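Local coordinates for polar amino acid ABC uptake transporter substrate binding protein (Streptococcus thermophilus LMG 18311, PDB 3HV1), which probably binds polar amino acids outside the cell and hands them to an ABC transporter for uptake, at residues F7-D12 with G214-D219; N52-L57 with E231-N236; M105-V110 with L180-Y185; A132-S137 with V158-T163. All coordinates share one frame; numbering follows the deposited sequence.

Contact 1: residues F7-D12 with G214-D219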
loop_
_atom_site.group_PDB
_atom_site.type_symbol
_atom_site.label_atom_id
_atom_site.label_comp_id
_atom_site.label_asym_id
_atom_site.label_seq_id
_atom_site.Cartn_x
_atom_site.Cartn_y
_atom_site.Cartn_z
ATOM N N PHE A 7 8.976 14.423 28.479
ATOM C CA PHE A 7 8.161 14.527 27.274
ATOM C C PHE A 7 8.737 13.752 26.092
ATOM O O PHE A 7 8.405 14.033 24.944
ATOM C CB PHE A 7 7.996 15.997 26.886
ATOM C CG PHE A 7 7.267 16.815 27.914
ATOM C CD1 PHE A 7 5.920 16.581 28.181
ATOM C CD2 PHE A 7 7.931 17.811 28.627
ATOM C CE1 PHE A 7 5.242 17.326 29.141
ATOM C CE2 PHE A 7 7.263 18.561 29.589
ATOM C CZ PHE A 7 5.916 18.318 29.848
ATOM N N ALA A 8 9.597 12.779 26.376
ATOM C CA ALA A 8 10.207 11.968 25.327
ATOM C C ALA A 8 9.130 11.420 24.398
ATOM O O ALA A 8 9.248 11.498 23.177
ATOM C CB ALA A 8 10.999 10.821 25.950
ATOM N N THR A 9 8.080 10.867 24.995
ATOM C CA THR A 9 6.965 10.297 24.254
ATOM C C THR A 9 6.316 11.333 23.335
ATOM O O THR A 9 5.650 10.986 22.356
ATOM C CB THR A 9 5.900 9.755 25.232
ATOM O OG1 THR A 9 6.457 8.672 25.987
ATOM C CG2 THR A 9 4.667 9.268 24.485
ATOM N N GLN A 10 6.530 12.605 23.654
ATOM C CA GLN A 10 5.952 13.709 22.897
ATOM C C GLN A 10 6.697 14.095 21.629
ATOM O O GLN A 10 6.168 14.848 20.816
ATOM C CB GLN A 10 5.843 14.952 23.788
ATOM C CG GLN A 10 4.873 14.816 24.944
ATOM C CD GLN A 10 3.435 14.940 24.502
ATOM O OE1 GLN A 10 2.975 14.204 23.628
ATOM N NE2 GLN A 10 2.711 15.879 25.104
ATOM N N LYS A 11 7.916 13.600 21.444
ATOM C CA LYS A 11 8.646 13.987 20.247
ATOM C C LYS A 11 9.367 12.894 19.482
ATOM O O LYS A 11 9.396 11.730 19.886
ATOM C CB LYS A 11 9.631 15.105 20.582
ATOM C CG LYS A 11 10.490 14.848 21.805
ATOM C CD LYS A 11 11.560 15.924 21.946
ATOM C CE LYS A 11 12.483 15.946 20.726
ATOM N NZ LYS A 11 13.520 17.019 20.798
ATOM N N ASP A 12 9.936 13.302 18.355
ATOM C CA ASP A 12 10.679 12.422 17.469
ATOM C C ASP A 12 12.006 12.092 18.140
ATOM O O ASP A 12 12.907 12.930 18.203
ATOM C CB ASP A 12 10.926 13.134 16.142
ATOM C CG ASP A 12 11.538 12.229 15.098
ATOM O OD1 ASP A 12 12.517 11.521 15.420
ATOM O OD2 ASP A 12 11.044 12.235 13.950
ATOM N N GLY A 214 4.225 -0.809 14.426
ATOM C CA GLY A 214 3.589 0.393 14.931
ATOM C C GLY A 214 4.497 1.179 15.867
ATOM O O GLY A 214 5.236 0.592 16.647
ATOM N N ALA A 215 4.448 2.504 15.772
ATOM C CA ALA A 215 5.257 3.382 16.620
ATOM C C ALA A 215 4.432 4.613 16.953
ATOM O O ALA A 215 3.393 4.855 16.337
ATOM C CB ALA A 215 6.525 3.804 15.890
ATOM N N ARG A 216 4.884 5.391 17.929
ATOM C CA ARG A 216 4.157 6.605 18.279
ATOM C C ARG A 216 4.089 7.478 17.023
ATOM O O ARG A 216 5.033 7.513 16.233
ATOM C CB ARG A 216 4.858 7.335 19.429
ATOM C CG ARG A 216 4.579 6.703 20.800
ATOM C CD ARG A 216 5.305 7.434 21.918
ATOM N NE ARG A 216 6.751 7.269 21.835
ATOM C CZ ARG A 216 7.419 6.214 22.293
ATOM N NH1 ARG A 216 6.776 5.213 22.881
ATOM N NH2 ARG A 216 8.734 6.160 22.159
ATOM N N LYS A 217 2.969 8.167 16.828
ATOM C CA LYS A 217 2.799 9.009 15.647
ATOM C C LYS A 217 3.879 10.073 15.483
ATOM O O LYS A 217 4.195 10.473 14.360
ATOM C CB LYS A 217 1.423 9.680 15.675
ATOM C CG LYS A 217 0.269 8.710 15.585
ATOM C CD LYS A 217 -1.056 9.445 15.491
ATOM C CE LYS A 217 -2.139 8.530 14.985
ATOM N NZ LYS A 217 -1.826 8.057 13.605
ATOM N N VAL A 218 4.440 10.533 16.601
ATOM C CA VAL A 218 5.486 11.555 16.575
ATOM C C VAL A 218 6.825 11.036 16.048
ATOM O O VAL A 218 7.647 11.810 15.563
ATOM C CB VAL A 218 5.725 12.147 17.984
ATOM C CG1 VAL A 218 4.511 12.949 18.424
ATOM C CG2 VAL A 218 6.012 11.021 18.986
ATOM N N ASP A 219 7.043 9.728 16.144
ATOM C CA ASP A 219 8.293 9.122 15.682
ATOM C C ASP A 219 8.341 8.894 14.173
ATOM O O ASP A 219 8.627 7.788 13.705
ATOM C CB ASP A 219 8.541 7.793 16.401
ATOM C CG ASP A 219 9.398 7.951 17.638
ATOM O OD1 ASP A 219 10.333 8.774 17.602
ATOM O OD2 ASP A 219 9.158 7.237 18.635
HETATM O O HOH W 1 8.742 9.172 21.006
HETATM O O HOH W 2 11.504 9.005 15.116
#
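Thr9 CA and Arg216 CA lie 7.6 Å apart, and the backbones close to 4.4 Å between Asp12 CA and Asp219 CA, so the two segments converge toward their C-terminal ends. On one side is a short 3-10 turn, residues 8-10; on the other, a type I beta turn from Arg216 to Asp219. Val218 projects from that turn into 7-12: its CG2 lies 3.4 Å from Thr9 O, and CG1 rests against Gln10 O. Thr9 crosses Arg216 at about a right angle. With OG1 beside the backbone N (chi1 -64°), Thr9 CG2 stands anti to N and reaches Arg216 CD at 3.2 Å, while OG1 lies over one guanidinium face, toward its rim.

Polar contact across the segments runs through water. One water, in the guanidinium plane, accepts from Arg216 NE at 2.9 Å and also lies in bonding range of Lys11 O and Asp219 OD2. Asp12 OD1 and Asp219 OD1, like charges 4.1 Å apart, share a second water, bound weakly by Asp12; this water, Trp14 N on Asp12 and Gln13 N on Asp219 may together moderate the repulsion. Beyond the segments, Arg216 pairs with Asp82 and binds Leu76 O, Asp219 bonds to Tyr17, and Asp12 meets Thr221. The contact joins the loop before helix 14-20 to the beta-turn connection between strand 209-215 and helix 220-236.

Contact 2: residues N52-L57 with E231-N236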
loop_
_atom_site.group_PDB
_atom_site.type_symbol
_atom_site.label_atom_id
_atom_site.label_comp_id
_atom_site.label_asym_id
_atom_site.label_seq_id
_atom_site.Cartn_x
_atom_site.Cartn_y
_atom_site.Cartn_z
ATOM N N ASN A 52 15.893 -7.160 14.854
ATOM C CA ASN A 52 17.282 -7.110 15.278
ATOM C C ASN A 52 18.158 -6.738 14.093
ATOM O O ASN A 52 19.085 -5.933 14.216
ATOM C CB ASN A 52 17.744 -8.462 15.831
ATOM C CG ASN A 52 17.264 -8.713 17.253
ATOM O OD1 ASN A 52 16.797 -7.799 17.944
ATOM N ND2 ASN A 52 17.396 -9.956 17.702
ATOM N N ALA A 53 17.850 -7.325 12.939
ATOM C CA ALA A 53 18.626 -7.075 11.727
ATOM C C ALA A 53 18.503 -5.628 11.263
ATOM O O ALA A 53 19.487 -5.025 10.847
ATOM C CB ALA A 53 18.181 -8.015 10.624
ATOM N N VAL A 54 17.289 -5.088 11.326
ATOM C CA VAL A 54 17.052 -3.706 10.923
ATOM C C VAL A 54 17.826 -2.751 11.828
ATOM O O VAL A 54 18.509 -1.845 11.355
ATOM C CB VAL A 54 15.542 -3.352 10.994
ATOM C CG1 VAL A 54 15.346 -1.836 10.959
ATOM C CG2 VAL A 54 14.798 -3.989 9.823
ATOM N N PHE A 55 17.753 -2.965 13.136
ATOM C CA PHE A 55 18.445 -2.039 14.019
ATOM C C PHE A 55 19.945 -2.227 14.083
ATOM O O PHE A 55 20.677 -1.297 14.424
ATOM C CB PHE A 55 17.773 -2.050 15.384
ATOM C CG PHE A 55 16.430 -1.380 15.357
ATOM C CD1 PHE A 55 16.340 -0.007 15.138
ATOM C CD2 PHE A 55 15.260 -2.122 15.423
ATOM C CE1 PHE A 55 15.099 0.613 14.977
ATOM C CE2 PHE A 55 14.015 -1.515 15.266
ATOM C CZ PHE A 55 13.936 -0.140 15.039
ATOM N N LYS A 56 20.416 -3.406 13.692
ATOM C CA LYS A 56 21.849 -3.648 13.672
ATOM C C LYS A 56 22.458 -2.729 12.611
ATOM O O LYS A 56 23.613 -2.318 12.715
ATOM C CB LYS A 56 22.134 -5.104 13.328
ATOM C CG LYS A 56 23.608 -5.497 13.394
ATOM C CD LYS A 56 23.783 -6.963 13.010
ATOM C CE LYS A 56 25.218 -7.429 13.186
ATOM N NZ LYS A 56 25.364 -8.886 12.871
ATOM N N LEU A 57 21.670 -2.408 11.587
ATOM C CA LEU A 57 22.130 -1.526 10.511
ATOM C C LEU A 57 22.490 -0.150 11.040
ATOM O O LEU A 57 23.354 0.533 10.496
ATOM C CB LEU A 57 21.032 -1.329 9.476
ATOM C CG LEU A 57 20.578 -2.558 8.702
ATOM C CD1 LEU A 57 19.350 -2.200 7.852
ATOM C CD2 LEU A 57 21.726 -3.043 7.846
ATOM N N GLU A 231 14.220 -2.379 3.108
ATOM C CA GLU A 231 14.739 -2.321 1.751
ATOM C C GLU A 231 16.206 -2.679 1.697
ATOM O O GLU A 231 16.642 -3.405 0.809
ATOM C CB GLU A 231 14.525 -0.928 1.157
ATOM C CG GLU A 231 13.067 -0.525 1.042
ATOM C CD GLU A 231 12.896 0.782 0.285
ATOM O OE1 GLU A 231 13.332 0.849 -0.886
ATOM O OE2 GLU A 231 12.332 1.735 0.862
ATOM N N THR A 232 16.972 -2.163 2.653
ATOM C CA THR A 232 18.395 -2.444 2.713
ATOM C C THR A 232 18.670 -3.930 2.910
ATOM O O THR A 232 19.546 -4.496 2.249
ATOM C CB THR A 232 19.062 -1.628 3.845
ATOM O OG1 THR A 232 18.864 -0.227 3.594
ATOM C CG2 THR A 232 20.541 -1.903 3.902
ATOM N N LEU A 233 17.914 -4.568 3.806
ATOM C CA LEU A 233 18.090 -5.993 4.079
ATOM C C LEU A 233 17.695 -6.846 2.885
ATOM O O LEU A 233 18.280 -7.900 2.660
ATOM C CB LEU A 233 17.263 -6.409 5.304
ATOM C CG LEU A 233 17.656 -5.706 6.608
ATOM C CD1 LEU A 233 16.697 -6.131 7.733
ATOM C CD2 LEU A 233 19.084 -6.075 6.969
ATOM N N TYR A 234 16.691 -6.410 2.130
ATOM C CA TYR A 234 16.288 -7.172 0.950
ATOM C C TYR A 234 17.373 -7.024 -0.127
ATOM O O TYR A 234 17.697 -7.982 -0.833
ATOM C CB TYR A 234 14.935 -6.684 0.405
ATOM C CG TYR A 234 14.282 -7.727 -0.481
ATOM C CD1 TYR A 234 13.643 -8.836 0.070
ATOM C CD2 TYR A 234 14.414 -7.670 -1.870
ATOM C CE1 TYR A 234 13.163 -9.872 -0.742
ATOM C CE2 TYR A 234 13.940 -8.688 -2.686
ATOM C CZ TYR A 234 13.319 -9.789 -2.123
ATOM O OH TYR A 234 12.868 -10.800 -2.941
ATOM N N LYS A 235 17.931 -5.820 -0.249
ATOM C CA LYS A 235 18.990 -5.561 -1.233
ATOM C C LYS A 235 20.263 -6.344 -0.938
ATOM O O LYS A 235 20.907 -6.840 -1.862
ATOM C CB LYS A 235 19.334 -4.066 -1.291
ATOM C CG LYS A 235 18.652 -3.280 -2.401
ATOM C CD LYS A 235 17.195 -2.980 -2.101
ATOM C CE LYS A 235 16.618 -1.989 -3.116
ATOM N NZ LYS A 235 15.237 -1.522 -2.760
ATOM N N ASN A 236 20.637 -6.458 0.340
ATOM C CA ASN A 236 21.853 -7.191 0.673
ATOM C C ASN A 236 21.652 -8.679 0.951
ATOM O O ASN A 236 22.608 -9.385 1.255
ATOM C CB ASN A 236 22.617 -6.520 1.833
ATOM C CG ASN A 236 21.944 -6.695 3.183
ATOM O OD1 ASN A 236 21.063 -7.541 3.360
ATOM N ND2 ASN A 236 22.377 -5.894 4.154
#
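Leu233 meets Val54 and Ala53 where helix 220-236 passes helix 46-56; Val54 CA and Leu233 CA, 7.3 Å apart, are the nearest backbone pair. The tight part is a cluster of methyl groups. Leu233 CD1 comes within 3.5 Å of Val54 CG2 and 3.8 Å of Ala53 CB, so a single branch touches both residues. The Val54 and Leu233 side chains cross at about a right angle. In Val54 the first torsion (chi1 164°) sets CG2 beside the backbone N, and this is the methyl that touches Leu233. Both residues are buried, and the packing continues beyond the segments: Val54 also touches Phe230, Ala53 touches Ile242, and Leu233 leans on Phe239 of helix 238-247.

The other half is looser and faces solvent. Leu57, an exposed residue, reaches the second branch of Leu233: Leu57 CD1 lies 4.0 Å from Leu233 CD2, the two side chains running at a slant to each other. Leu57 CD1 also lies 4.1 Å from Thr232 CB, where the two side chains slide past one another in opposite directions. Thr232 OG1 turns to its own helix and bonds to Gln228 O, so it is the carbon part of Thr232 that meets Leu57. The summed buried surface is just 206 Å², and each touching pair of residues meets most closely through carbon atoms. This is helix-to-helix packing through aliphatic side chains, placing helix 220-236 against helix 46-56 in the alpha/beta architecture of a periplasmic-binding-protein fold.

Contact 3: residues M105-V110 with L180-Y185; sequences MVNEQV and LIDRVY
Asp182 takes an amide on each carboxylate oxygen. Asn107 ND2 gives to Asp182 OD1 at 3.1 Å, on its anti side, and Gln109 NE2 gives to OD2 from above the carboxylate plane. The Gln109 amide stands nearly upright on the carboxylate (planes 86° apart), whereas that of Asn107 is inclined by 32°. Asn107 also binds Glu209 through ND2, while Asn107 OD1 accepts Val184 N at 3.1 Å, almost straight at 170°. A water joins Gln109 OE1 to Asp182 OD2.

Arg183, with CG anti to the backbone N and an extended chain, carries Arg183 NH1 to Val106 O at 2.8 Å, in the carbonyl plane on a lone pair. A second water links NH1 to Val106 N, and NH2 pairs with Glu249. Main-chain bonds complete the set: Arg183 N to Glu108 O, and the reciprocal Val110–Ile181 pair, whose Val110 N to Ile181 O bond measures 2.8 Å. Glu108 N, by contrast, is buried without a partner. The contact marks a strand-to-helix junction, where strand 178-182, paired antiparallel with 105-114, gives way to helix 183-192.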
loop_
_atom_site.group_PDB
_atom_site.type_symbol
_atom_site.label_atom_id
_atom_site.label_comp_id
_atom_site.label_asym_id
_atom_site.label_seq_id
_atom_site.Cartn_x
_atom_site.Cartn_y
_atom_site.Cartn_z
HETATM N N MSE A 105 5.182 -8.292 5.359
HETATM C CA MSE A 105 4.740 -9.619 4.949
HETATM C C MSE A 105 3.233 -9.780 5.056
HETATM O O MSE A 105 2.574 -9.099 5.846
HETATM C CB MSE A 105 5.462 -10.721 5.747
HETATM C CG MSE A 105 4.679 -11.340 6.920
HETATM SE SE MSE A 105 5.378 -13.019 7.581
HETATM C CE MSE A 105 4.452 -14.233 6.395
ATOM N N VAL A 106 2.687 -10.672 4.236
ATOM C CA VAL A 106 1.260 -10.913 4.251
ATOM C C VAL A 106 0.928 -12.270 4.819
ATOM O O VAL A 106 1.531 -13.276 4.458
ATOM C CB VAL A 106 0.641 -10.822 2.836
ATOM C CG1 VAL A 106 -0.833 -11.211 2.891
ATOM C CG2 VAL A 106 0.789 -9.420 2.297
ATOM N N ASN A 107 -0.029 -12.285 5.735
ATOM C CA ASN A 107 -0.472 -13.534 6.308
ATOM C C ASN A 107 -1.886 -13.744 5.805
ATOM O O ASN A 107 -2.676 -12.804 5.727
ATOM C CB ASN A 107 -0.463 -13.494 7.825
ATOM C CG ASN A 107 -0.958 -14.784 8.422
ATOM O OD1 ASN A 107 -0.606 -15.871 7.949
ATOM N ND2 ASN A 107 -1.781 -14.685 9.462
ATOM N N GLU A 108 -2.194 -14.977 5.442
ATOM C CA GLU A 108 -3.515 -15.301 4.930
ATOM C C GLU A 108 -3.704 -16.802 5.053
ATOM O O GLU A 108 -2.751 -17.534 5.297
ATOM C CB GLU A 108 -3.617 -14.895 3.456
ATOM C CG GLU A 108 -2.756 -15.749 2.529
ATOM C CD GLU A 108 -2.813 -15.287 1.091
ATOM O OE1 GLU A 108 -3.929 -15.032 0.589
ATOM O OE2 GLU A 108 -1.744 -15.187 0.455
ATOM N N GLN A 109 -4.940 -17.254 4.896
ATOM C CA GLN A 109 -5.222 -18.677 4.971
ATOM C C GLN A 109 -4.636 -19.328 3.728
ATOM O O GLN A 109 -4.769 -18.791 2.622
ATOM C CB GLN A 109 -6.733 -18.926 4.994
ATOM C CG GLN A 109 -7.415 -18.374 6.215
ATOM C CD GLN A 109 -6.776 -18.878 7.488
ATOM O OE1 GLN A 109 -6.626 -20.082 7.683
ATOM N NE2 GLN A 109 -6.394 -17.962 8.362
ATOM N N VAL A 110 -3.963 -20.460 3.916
ATOM C CA VAL A 110 -3.401 -21.200 2.795
ATOM C C VAL A 110 -3.969 -22.606 2.839
ATOM O O VAL A 110 -4.289 -23.118 3.915
ATOM C CB VAL A 110 -1.860 -21.300 2.863
ATOM C CG1 VAL A 110 -1.242 -19.911 2.670
ATOM C CG2 VAL A 110 -1.426 -21.918 4.188
ATOM N N LEU A 180 -6.646 -26.240 5.835
ATOM C CA LEU A 180 -6.723 -24.788 5.709
ATOM C C LEU A 180 -6.122 -24.236 7.006
ATOM O O LEU A 180 -6.572 -24.586 8.094
ATOM C CB LEU A 180 -8.189 -24.347 5.560
ATOM C CG LEU A 180 -8.476 -22.868 5.279
ATOM C CD1 LEU A 180 -7.941 -22.510 3.905
ATOM C CD2 LEU A 180 -9.984 -22.598 5.344
ATOM N N ILE A 181 -5.103 -23.389 6.901
ATOM C CA ILE A 181 -4.446 -22.842 8.086
ATOM C C ILE A 181 -3.700 -21.555 7.725
ATOM O O ILE A 181 -3.456 -21.293 6.552
ATOM C CB ILE A 181 -3.443 -23.881 8.655
ATOM C CG1 ILE A 181 -2.866 -23.411 9.987
ATOM C CG2 ILE A 181 -2.325 -24.119 7.654
ATOM C CD1 ILE A 181 -3.847 -23.455 11.121
ATOM N N ASP A 182 -3.345 -20.751 8.726
ATOM C CA ASP A 182 -2.620 -19.508 8.465
ATOM C C ASP A 182 -1.274 -19.792 7.808
ATOM O O ASP A 182 -0.570 -20.716 8.198
ATOM C CB ASP A 182 -2.332 -18.739 9.757
ATOM C CG ASP A 182 -3.583 -18.160 10.410
ATOM O OD1 ASP A 182 -3.565 -16.954 10.721
ATOM O OD2 ASP A 182 -4.558 -18.898 10.624
ATOM N N ARG A 183 -0.915 -18.964 6.836
ATOM C CA ARG A 183 0.360 -19.086 6.148
ATOM C C ARG A 183 1.489 -19.132 7.181
ATOM O O ARG A 183 2.346 -20.008 7.115
ATOM C CB ARG A 183 0.564 -17.888 5.230
ATOM C CG ARG A 183 1.852 -17.925 4.435
ATOM C CD ARG A 183 2.148 -16.568 3.832
ATOM N NE ARG A 183 3.264 -16.630 2.896
ATOM C CZ ARG A 183 3.770 -15.571 2.273
ATOM N NH1 ARG A 183 3.261 -14.364 2.491
ATOM N NH2 ARG A 183 4.768 -15.723 1.416
ATOM N N VAL A 184 1.495 -18.202 8.140
ATOM C CA VAL A 184 2.569 -18.200 9.144
ATOM C C VAL A 184 2.762 -19.539 9.862
ATOM O O VAL A 184 3.888 -19.893 10.211
ATOM C CB VAL A 184 2.392 -17.102 10.249
ATOM C CG1 VAL A 184 2.721 -15.734 9.687
ATOM C CG2 VAL A 184 0.984 -17.154 10.842
ATOM N N TYR A 185 1.682 -20.285 10.085
ATOM C CA TYR A 185 1.802 -21.579 10.755
ATOM C C TYR A 185 2.196 -22.678 9.777
ATOM O O TYR A 185 3.040 -23.521 10.077
ATOM C CB TYR A 185 0.480 -21.969 11.428
ATOM C CG TYR A 185 0.012 -20.982 12.473
ATOM C CD1 TYR A 185 0.885 -20.513 13.453
ATOM C CD2 TYR A 185 -1.301 -20.508 12.474
ATOM C CE1 TYR A 185 0.465 -19.589 14.410
ATOM C CE2 TYR A 185 -1.734 -19.586 13.422
ATOM C CZ TYR A 185 -0.842 -19.126 14.388
ATOM O OH TYR A 185 -1.248 -18.185 15.313
HETATM O O HOH W 3 4.019 -11.772 2.077
HETATM O O HOH W 4 -6.676 -21.057 10.276
#

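Contact 4: residues A132-S137 with V158-T163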
loop_
_atom_site.group_PDB
_atom_site.type_symbol
_atom_site.label_atom_id
_atom_site.label_comp_id
_atom_site.label_asym_id
_atom_site.label_seq_id
_atom_site.Cartn_x
_atom_site.Cartn_y
_atom_site.Cartn_z
ATOM N N ALA A 132 -9.418 -28.187 9.286
ATOM C CA ALA A 132 -9.093 -26.843 9.747
ATOM C C ALA A 132 -8.908 -26.917 11.257
ATOM O O ALA A 132 -9.402 -27.843 11.898
ATOM C CB ALA A 132 -10.210 -25.881 9.396
ATOM N N GLN A 133 -8.188 -25.960 11.831
ATOM C CA GLN A 133 -7.979 -25.989 13.270
ATOM C C GLN A 133 -9.176 -25.357 13.965
ATOM O O GLN A 133 -9.699 -24.330 13.525
ATOM C CB GLN A 133 -6.681 -25.262 13.652
ATOM C CG GLN A 133 -6.012 -25.867 14.890
ATOM C CD GLN A 133 -4.645 -25.273 15.208
ATOM O OE1 GLN A 133 -3.761 -25.206 14.348
ATOM N NE2 GLN A 133 -4.462 -24.849 16.457
ATOM N N ALA A 134 -9.624 -25.992 15.042
ATOM C CA ALA A 134 -10.774 -25.494 15.786
ATOM C C ALA A 134 -10.508 -24.108 16.365
ATOM O O ALA A 134 -9.431 -23.839 16.909
ATOM C CB ALA A 134 -11.131 -26.464 16.904
ATOM N N GLY A 135 -11.498 -23.232 16.242
ATOM C CA GLY A 135 -11.362 -21.887 16.763
ATOM C C GLY A 135 -10.256 -21.103 16.087
ATOM O O GLY A 135 -9.518 -20.364 16.748
ATOM N N SER A 136 -10.126 -21.267 14.773
ATOM C CA SER A 136 -9.106 -20.548 14.014
ATOM C C SER A 136 -9.778 -19.566 13.067
ATOM O O SER A 136 -10.982 -19.663 12.809
ATOM C CB SER A 136 -8.244 -21.521 13.203
ATOM O OG SER A 136 -9.023 -22.227 12.254
ATOM N N SER A 137 -9.002 -18.620 12.550
ATOM C CA SER A 137 -9.531 -17.636 11.616
ATOM C C SER A 137 -9.955 -18.328 10.323
ATOM O O SER A 137 -10.856 -17.868 9.622
ATOM C CB SER A 137 -8.471 -16.570 11.330
ATOM O OG SER A 137 -7.225 -17.168 11.022
ATOM N N VAL A 158 -15.886 -28.916 7.271
ATOM C CA VAL A 158 -14.468 -29.088 7.537
ATOM C C VAL A 158 -14.267 -29.863 8.823
ATOM O O VAL A 158 -14.970 -29.649 9.812
ATOM C CB VAL A 158 -13.729 -27.748 7.677
ATOM C CG1 VAL A 158 -13.544 -27.116 6.312
ATOM C CG2 VAL A 158 -14.499 -26.827 8.607
ATOM N N VAL A 159 -13.311 -30.780 8.795
ATOM C CA VAL A 159 -12.990 -31.581 9.957
ATOM C C VAL A 159 -12.127 -30.692 10.846
ATOM O O VAL A 159 -11.058 -30.227 10.432
ATOM C CB VAL A 159 -12.208 -32.839 9.554
ATOM C CG1 VAL A 159 -11.976 -33.729 10.765
ATOM C CG2 VAL A 159 -12.967 -33.592 8.481
ATOM N N GLN A 160 -12.595 -30.438 12.063
ATOM C CA GLN A 160 -11.850 -29.589 12.980
ATOM C C GLN A 160 -10.832 -30.368 13.797
ATOM O O GLN A 160 -11.076 -31.502 14.206
ATOM C CB GLN A 160 -12.807 -28.844 13.915
ATOM C CG GLN A 160 -13.686 -27.831 13.210
ATOM C CD GLN A 160 -14.474 -26.977 14.181
ATOM O OE1 GLN A 160 -13.900 -26.305 15.043
ATOM N NE2 GLN A 160 -15.797 -26.996 14.047
ATOM N N TYR A 161 -9.682 -29.744 14.025
ATOM C CA TYR A 161 -8.612 -30.352 14.791
ATOM C C TYR A 161 -8.204 -29.392 15.891
ATOM O O TYR A 161 -8.199 -28.180 15.692
ATOM C CB TYR A 161 -7.424 -30.647 13.878
ATOM C CG TYR A 161 -7.677 -31.789 12.921
ATOM C CD1 TYR A 161 -7.262 -33.083 13.230
ATOM C CD2 TYR A 161 -8.334 -31.578 11.710
ATOM C CE1 TYR A 161 -7.494 -34.144 12.355
ATOM C CE2 TYR A 161 -8.574 -32.631 10.824
ATOM C CZ TYR A 161 -8.149 -33.910 11.152
ATOM O OH TYR A 161 -8.359 -34.956 10.276
ATOM N N SER A 162 -7.867 -29.937 17.053
ATOM C CA SER A 162 -7.468 -29.112 18.186
ATOM C C SER A 162 -6.079 -28.530 17.977
ATOM O O SER A 162 -5.835 -27.359 18.276
ATOM C CB SER A 162 -7.491 -29.937 19.473
ATOM O OG SER A 162 -8.801 -30.406 19.751
ATOM N N THR A 163 -5.172 -29.349 17.455
ATOM C CA THR A 163 -3.801 -28.917 17.215
ATOM C C THR A 163 -3.399 -29.103 15.760
ATOM O O THR A 163 -3.948 -29.947 15.054
ATOM C CB THR A 163 -2.812 -29.708 18.092
ATOM O OG1 THR A 163 -2.875 -31.098 17.745
ATOM C CG2 THR A 163 -3.155 -29.550 19.569
#
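Strands 130-133 and 158-161, with helix 137-144 between them, form a beta-alpha-beta unit, and this contact is its parallel strand pairing. Ala132 is paired with Gln160, and Gln133 with Tyr161, their CA atoms 5.1 and 4.7 Å apart respectively. Three main-chain bonds join the segments: Ala132 N to Val159 O at 2.9 Å, Tyr161 N to Ala132 O, and Ala134 N to Tyr161 O at 2.7 Å. The last is the straightest, with an angle of 171° at the hydrogen. The Ala132 and Tyr161 carbonyls additionally take CA-H...O contacts from Gln160 and Gln133.

Ala132 and Gln160 share one face of the sheet, where Ala132 CB lies 4.3 Å from Val158 CB. The extended outer chain of Gln160 carries OE1 to Ala134, 3.3 Å from its CB. Tyr161 and Gln133 share the other face. Ala132 O lies at the edge of the Tyr161 ring, in its plane, while the phenol OH bonds to Asp170. From Gln133 the side chain runs alongside 161-163, Gln133 CG lying 3.3 Å from Tyr161 O.

After the strand, the chain makes a type II turn from Gln133 to Ser136, with Gly135 at positive phi (63°), a conformation favourable to glycine. Ser136 OG donates to Gln133 O and N-caps helix 137-144, although its bond to Tyr139 N is weak. Thr163 likewise caps helix 164-173. Parallel strands 130-133 and 158-161, connected through helix 137-144, are a beta-alpha-beta crossover of an alpha/beta domain.

How the contacts relate
Contact 3 is the buried one, its centre about 8 Å from that of the chain; contacts 1 and 2 are partly buried, and contact 4 lies at the surface. Contacts 3 and 4 touch: strand 178-182 neighbours both 105-114 and 130-133, and Ser137 OG approaches Gln109 NE2 at 2.9 Å. Contacts 1 and 3 reach neighbouring strands, 209-215 and 105-114, of one sheet. Contacts 1 and 2 do not touch, yet strand 209-215 is followed, after a turn, by helix 220-236; contact 4 lies across the chain centre from both. Chemistry follows place: water-mediated links in contact 1, methyl packing in contact 2, side-chain and main-chain bonds in contact 3, parallel-strand bonding in contact 4.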